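Local coordinates for glycosyl hydrolase family 88 (Pedobacter heparinus, PDB 3WIW), which hydrolyses unsaturated glucuronyl saccharides derived from heparin, probably releasing the unsaturated uronic acid from their ends, at residues 68-73 / 105-110; 100-105 / 135-140. All blocks are in the same frame, centred on the assembly; numbering follows the deposited sequence. Where two conformers were deposited one is given.

Contact 1: residues 68-73 / 105-110; sequences APPRDW and LDTIQY
In segment 105-110, whose Leu105, Thr107 and Ile108 meet Pro70, the carbonyl oxygen Asp106 O is gripped by two donors of one residue. Gln109 N makes the routine turn bond, while Gln109 NE2 folds back to Asp106 O at 3.1 Å with an N-H...O angle of 142°. The two nitrogens approach from opposite faces of the carbonyl plane, NE2 from above it, and the long amide arm of glutamine makes this double hold possible. The facing segment is a type I beta turn, Pro69 to Asp72, in the alpha6/alpha6-barrel. It is closed by Asp72 N to Pro69 O, and its second position suits the fixed phi of Pro70. The rigid ring of Pro70 faces segment 105-110, where Pro70 CG meets Leu105 CD2 at 4.2 Å. Pro70 CB lies 3.7 Å from OG1 of the exposed Thr107 in at least one of its two conformers. Branched Ile108 is buried, and it also packs on Leu117, Met120 and Leu121 of helix 117-132; its side chain lies about 8 Å from that of Asp116, the predicted nucleophile. With CG1 anti to the carbonyl carbon (chi1 -53°) and the chain extended beyond it (chi2 178°), Ile108 reaches the proline with its long branch: CG1 touches Pro70 CB, and the terminal CD1 comes within 3.4 Å of Pro70 O.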
loop_
_atom_site.group_PDB
_atom_site.type_symbol
_atom_site.label_atom_id
_atom_site.label_comp_id
_atom_site.label_asym_id
_atom_site.label_seq_id
_atom_site.Cartn_x
_atom_site.Cartn_y
_atom_site.Cartn_z
ATOM N N ALA A 68 15.315 4.899 4.845
ATOM C CA ALA A 68 15.129 3.642 4.132
ATOM C C ALA A 68 16.111 3.588 2.957
ATOM O O ALA A 68 15.864 4.175 1.903
ATOM C CB ALA A 68 13.709 3.545 3.623
ATOM N N PRO A 69 17.234 2.880 3.124
ATOM C CA PRO A 69 18.147 2.643 1.993
ATOM C C PRO A 69 17.504 1.681 0.962
ATOM O O PRO A 69 16.393 1.189 1.164
ATOM C CB PRO A 69 19.371 2.007 2.675
ATOM C CG PRO A 69 18.778 1.271 3.838
ATOM C CD PRO A 69 17.649 2.154 4.342
ATOM N N PRO A 70 18.207 1.389 -0.144
ATOM C CA PRO A 70 17.542 0.638 -1.222
ATOM C C PRO A 70 17.080 -0.769 -0.855
ATOM O O PRO A 70 16.165 -1.277 -1.489
ATOM C CB PRO A 70 18.598 0.621 -2.332
ATOM C CG PRO A 70 19.381 1.915 -2.095
ATOM C CD PRO A 70 19.486 1.984 -0.595
ATOM N N ARG A 71 17.693 -1.370 0.163
ATOM C CA ARG A 71 17.296 -2.697 0.637
ATOM C C ARG A 71 16.008 -2.698 1.464
ATOM O O ARG A 71 15.405 -3.747 1.692
ATOM C CB ARG A 71 18.415 -3.298 1.487
ATOM C CG ARG A 71 18.589 -2.592 2.816
ATOM C CD ARG A 71 19.533 -3.336 3.734
ATOM N NE ARG A 71 19.776 -2.571 4.949
ATOM C CZ ARG A 71 20.672 -1.595 5.047
ATOM N NH1 ARG A 71 20.827 -0.949 6.194
ATOM N NH2 ARG A 71 21.412 -1.262 3.998
ATOM N N ASP A 72 15.597 -1.526 1.927
ATOM C CA ASP A 72 14.450 -1.405 2.845
ATOM C C ASP A 72 13.139 -1.530 2.073
ATOM O O ASP A 72 12.948 -0.866 1.049
ATOM C CB ASP A 72 14.558 -0.048 3.549
ATOM C CG ASP A 72 13.483 0.201 4.583
ATOM O OD1 ASP A 72 12.313 0.353 4.211
ATOM O OD2 ASP A 72 13.834 0.359 5.772
ATOM N N TRP A 73 12.201 -2.328 2.579
ATOM C CA TRP A 73 10.971 -2.585 1.833
ATOM C C TRP A 73 10.118 -1.343 1.567
ATOM O O TRP A 73 9.262 -1.357 0.666
ATOM C CB TRP A 73 10.121 -3.643 2.528
ATOM C CG TRP A 73 9.295 -3.155 3.708
ATOM C CD1 TRP A 73 9.689 -3.085 5.011
ATOM C CD2 TRP A 73 7.923 -2.730 3.676
ATOM N NE1 TRP A 73 8.632 -2.648 5.805
ATOM C CE2 TRP A 73 7.540 -2.425 5.003
ATOM C CE3 TRP A 73 6.978 -2.590 2.650
ATOM C CZ2 TRP A 73 6.252 -1.972 5.334
ATOM C CZ3 TRP A 73 5.703 -2.145 2.971
ATOM C CH2 TRP A 73 5.349 -1.834 4.308
ATOM N N LEU A 105 17.265 4.336 -6.949
ATOM C CA LEU A 105 16.857 2.990 -6.551
ATOM C C LEU A 105 17.195 1.915 -7.597
ATOM O O LEU A 105 16.702 0.783 -7.536
ATOM C CB LEU A 105 15.367 2.970 -6.221
ATOM C CG LEU A 105 14.973 3.840 -5.016
ATOM C CD1 LEU A 105 13.494 3.679 -4.688
ATOM C CD2 LEU A 105 15.865 3.544 -3.794
ATOM N N ASP A 106 18.061 2.257 -8.550
ATOM C CA ASP A 106 18.421 1.386 -9.660
ATOM C C ASP A 106 18.816 -0.018 -9.205
ATOM O O ASP A 106 18.452 -1.004 -9.850
ATOM C CB ASP A 106 19.565 2.047 -10.433
ATOM C CG ASP A 106 20.053 1.200 -11.588
ATOM O OD1 ASP A 106 20.925 0.334 -11.364
ATOM O OD2 ASP A 106 19.557 1.385 -12.723
ATOM N N THR A 107 19.549 -0.118 -8.093
ATOM C CA THR A 107 20.074 -1.414 -7.639
ATOM C C THR A 107 18.983 -2.428 -7.294
ATOM O O THR A 107 19.237 -3.636 -7.272
ATOM C CB THR A 107 21.039 -1.288 -6.426
ATOM O OG1 THR A 107 20.396 -0.567 -5.365
ATOM C CG2 THR A 107 22.356 -0.600 -6.817
ATOM N N ILE A 108 17.771 -1.948 -7.025
ATOM C CA ILE A 108 16.701 -2.859 -6.624
ATOM C C ILE A 108 16.329 -3.840 -7.742
ATOM O O ILE A 108 15.788 -4.904 -7.489
ATOM C CB ILE A 108 15.475 -2.105 -6.104
ATOM C CG1 ILE A 108 15.912 -1.144 -4.996
ATOM C CG2 ILE A 108 14.428 -3.079 -5.557
ATOM C CD1 ILE A 108 14.761 -0.332 -4.455
ATOM N N GLN A 109 16.668 -3.501 -8.981
ATOM C CA GLN A 109 16.382 -4.400 -10.101
ATOM C C GLN A 109 17.173 -5.702 -10.044
ATOM O O GLN A 109 16.932 -6.600 -10.854
ATOM C CB GLN A 109 16.664 -3.708 -11.425
ATOM C CG GLN A 109 18.152 -3.586 -11.742
ATOM C CD GLN A 109 18.403 -2.769 -12.976
ATOM O OE1 GLN A 109 18.058 -3.174 -14.090
ATOM N NE2 GLN A 109 19.010 -1.615 -12.791
ATOM N N TYR A 110 18.116 -5.811 -9.110
ATOM C CA TYR A 110 18.929 -7.026 -8.974
ATOM C C TYR A 110 18.550 -7.828 -7.724
ATOM O O TYR A 110 19.141 -8.864 -7.447
ATOM C CB TYR A 110 20.422 -6.677 -8.960
ATOM C CG TYR A 110 20.845 -5.852 -10.127
ATOM C CD1 TYR A 110 20.832 -6.377 -11.417
ATOM C CD2 TYR A 110 21.288 -4.546 -9.947
ATOM C CE1 TYR A 110 21.242 -5.608 -12.500
ATOM C CE2 TYR A 110 21.696 -3.774 -11.017
ATOM C CZ TYR A 110 21.660 -4.311 -12.287
ATOM O OH TYR A 110 22.056 -3.563 -13.355
#

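Contact 2: residues 100-105 / 135-140; sequences RFTLAL and KIYLKP
Leu103, Thr102 and Tyr137 make an apolar cluster where helix 92-103, near its C-terminal end, meets the 3-10 turn 135-137 that leads into helix 138-150 of the alpha6/alpha6-barrel; helix 117-132 lies between them in the chain. In Leu103 the bond to CB points neither toward nor away from 135-140; chi1 of -67° sets CG anti to the carbonyl carbon, and the fork beyond comes nearer. CG itself is 4.2 Å from Tyr137 CE1. One methyl, CD2, presses closer, 3.7 Å from Tyr137 CE1. The other, Leu103 CD1, meets Ile136 CD1 at 4.1 Å in at least one of the isoleucine's two conformers. Leucine suits the place because its two methyls serve two partners, and the side chain as a whole crosses both of theirs at about a right angle. Thr102 CG2 lies 3.8 Å from Tyr137 CE1, while OG1 is hydrogen-bonded to Ala98 O and Trp83 NE1. In at least one conformer Ile136 CG1 lies over the centre of one ring face, on the same side of its plane as Leu103 CD2; Thr102 CG2 comes from the other side. With Leu103 cut back to an alanine, both methyls would be gone, which is likely to open a gap beside Tyr137 CE1. No hydrogen bond crosses between the segments, so cohesion rests on shape fit, dispersion and probably the exclusion of water.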
loop_
_atom_site.group_PDB
_atom_site.type_symbol
_atom_site.label_atom_id
_atom_site.label_comp_id
_atom_site.label_asym_id
_atom_site.label_seq_id
_atom_site.Cartn_x
_atom_site.Cartn_y
_atom_site.Cartn_z
ATOM N N ARG A 100 14.866 12.218 -9.547
ATOM C CA ARG A 100 16.093 12.067 -8.751
ATOM C C ARG A 100 15.964 10.945 -7.712
ATOM O O ARG A 100 16.844 10.082 -7.576
ATOM C CB ARG A 100 16.390 13.360 -7.964
ATOM C CG ARG A 100 17.127 14.454 -8.673
ATOM C CD ARG A 100 17.982 15.224 -7.646
ATOM N NE ARG A 100 17.233 15.717 -6.491
ATOM C CZ ARG A 100 17.741 15.846 -5.268
ATOM N NH1 ARG A 100 16.993 16.318 -4.285
ATOM N NH2 ARG A 100 18.995 15.498 -5.019
ATOM N N PHE A 101 14.871 10.971 -6.957
ATOM C CA PHE A 101 14.671 9.978 -5.897
ATOM C C PHE A 101 14.338 8.582 -6.458
ATOM O O PHE A 101 14.612 7.572 -5.816
ATOM C CB PHE A 101 13.627 10.481 -4.884
ATOM C CG PHE A 101 14.176 11.506 -3.918
ATOM C CD1 PHE A 101 14.210 12.854 -4.246
ATOM C CD2 PHE A 101 14.688 11.107 -2.690
ATOM C CE1 PHE A 101 14.745 13.794 -3.352
ATOM C CE2 PHE A 101 15.205 12.042 -1.784
ATOM C CZ PHE A 101 15.234 13.380 -2.121
ATOM N N THR A 102 13.746 8.526 -7.648
ATOM C CA THR A 102 13.496 7.245 -8.308
ATOM C C THR A 102 14.789 6.586 -8.795
ATOM O O THR A 102 15.061 5.421 -8.499
ATOM C CB THR A 102 12.482 7.394 -9.471
ATOM O OG1 THR A 102 11.229 7.820 -8.930
ATOM C CG2 THR A 102 12.255 6.076 -10.183
ATOM N N LEU A 103 15.609 7.350 -9.514
ATOM C CA LEU A 103 16.771 6.755 -10.189
ATOM C C LEU A 103 17.826 6.280 -9.200
ATOM O O LEU A 103 18.671 5.451 -9.541
ATOM C CB LEU A 103 17.394 7.702 -11.223
ATOM C CG LEU A 103 16.500 7.992 -12.427
ATOM C CD1 LEU A 103 17.107 9.106 -13.313
ATOM C CD2 LEU A 103 16.256 6.718 -13.268
ATOM N N ALA A 104 17.779 6.804 -7.972
ATOM C CA ALA A 104 18.681 6.345 -6.918
ATOM C C ALA A 104 18.377 4.908 -6.477
ATOM O O ALA A 104 19.153 4.332 -5.716
ATOM C CB ALA A 104 18.630 7.274 -5.715
ATOM N N LEU A 105 17.265 4.336 -6.949
ATOM C CA LEU A 105 16.857 2.990 -6.551
ATOM C C LEU A 105 17.195 1.915 -7.597
ATOM O O LEU A 105 16.702 0.783 -7.536
ATOM C CB LEU A 105 15.367 2.970 -6.221
ATOM C CG LEU A 105 14.973 3.840 -5.016
ATOM C CD1 LEU A 105 13.494 3.679 -4.688
ATOM C CD2 LEU A 105 15.865 3.544 -3.794
ATOM N N LYS A 135 11.939 5.969 -21.335
ATOM C CA LYS A 135 12.514 4.638 -21.400
ATOM C C LYS A 135 13.610 4.381 -20.361
ATOM O O LYS A 135 13.925 3.225 -20.078
ATOM C CB LYS A 135 13.000 4.346 -22.824
ATOM C CG LYS A 135 11.858 4.268 -23.848
ATOM C CD LYS A 135 10.847 3.158 -23.505
ATOM C CE LYS A 135 9.818 2.969 -24.632
ATOM N NZ LYS A 135 8.818 4.083 -24.651
ATOM N N ILE A 136 14.164 5.430 -19.755
ATOM C CA ILE A 136 15.148 5.201 -18.699
ATOM C C ILE A 136 14.570 4.338 -17.568
ATOM O O ILE A 136 15.310 3.633 -16.878
ATOM C CB ILE A 136 15.747 6.506 -18.129
ATOM C CG1 ILE A 136 14.678 7.352 -17.434
ATOM C CG2 ILE A 136 16.462 7.292 -19.226
ATOM C CD1 ILE A 136 15.219 8.665 -16.896
ATOM N N TYR A 137 13.250 4.364 -17.387
ATOM C CA TYR A 137 12.638 3.605 -16.300
ATOM C C TYR A 137 12.326 2.153 -16.654
ATOM O O TYR A 137 12.003 1.358 -15.769
ATOM C CB TYR A 137 11.361 4.304 -15.835
ATOM C CG TYR A 137 11.600 5.724 -15.338
ATOM C CD1 TYR A 137 12.370 5.964 -14.189
ATOM C CD2 TYR A 137 11.054 6.834 -16.012
ATOM C CE1 TYR A 137 12.618 7.272 -13.745
ATOM C CE2 TYR A 137 11.291 8.144 -15.569
ATOM C CZ TYR A 137 12.063 8.352 -14.426
ATOM O OH TYR A 137 12.293 9.621 -13.954
ATOM N N LEU A 138 12.427 1.783 -17.927
ATOM C CA LEU A 138 11.825 0.541 -18.377
ATOM C C LEU A 138 12.652 -0.714 -18.078
ATOM O O LEU A 138 12.108 -1.709 -17.583
ATOM C CB LEU A 138 11.469 0.635 -19.859
ATOM C CG LEU A 138 10.557 -0.489 -20.359
ATOM C CD1 LEU A 138 9.230 -0.477 -19.617
ATOM C CD2 LEU A 138 10.336 -0.351 -21.847
ATOM N N LYS A 139 13.948 -0.702 -18.381
ATOM C CA LYS A 139 14.737 -1.904 -18.136
ATOM C C LYS A 139 14.772 -2.328 -16.646
ATOM O O LYS A 139 14.650 -3.516 -16.353
ATOM C CB LYS A 139 16.149 -1.809 -18.739
ATOM C CG LYS A 139 16.901 -3.146 -18.754
ATOM C CD LYS A 139 16.162 -4.180 -19.605
ATOM C CE LYS A 139 16.921 -5.488 -19.745
ATOM N NZ LYS A 139 16.268 -6.371 -20.752
ATOM N N PRO A 140 14.938 -1.374 -15.710
ATOM C CA PRO A 140 14.886 -1.793 -14.309
ATOM C C PRO A 140 13.537 -2.437 -13.962
ATOM O O PRO A 140 13.491 -3.410 -13.205
ATOM C CB PRO A 140 15.115 -0.468 -13.565
ATOM C CG PRO A 140 16.001 0.317 -14.500
ATOM C CD PRO A 140 15.387 0.030 -15.834
#

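In the fold
Along the chain the segments come in the order 68-73, 100-105, 105-110, 135-140, so the two contacts interleave and share Leu105, where helix 92-103 gives way to the loop before helix 117-132. Their centres are 11 Å apart on the same side of the chain's centre. They also touch directly: Gln109 OE1 of contact 1 lies 3.5 Å from Pro140 CA of contact 2, and the same oxygen is hydrogen-bonded to Asn143 on helix 138-150. Contact 1 thus joins two loops of the alpha6/alpha6-barrel near the predicted catalytic aspartate, whereas contact 2, farther from the chain's centre, joins helix 92-103 to the short 3-10 turn ahead of helix 138-150.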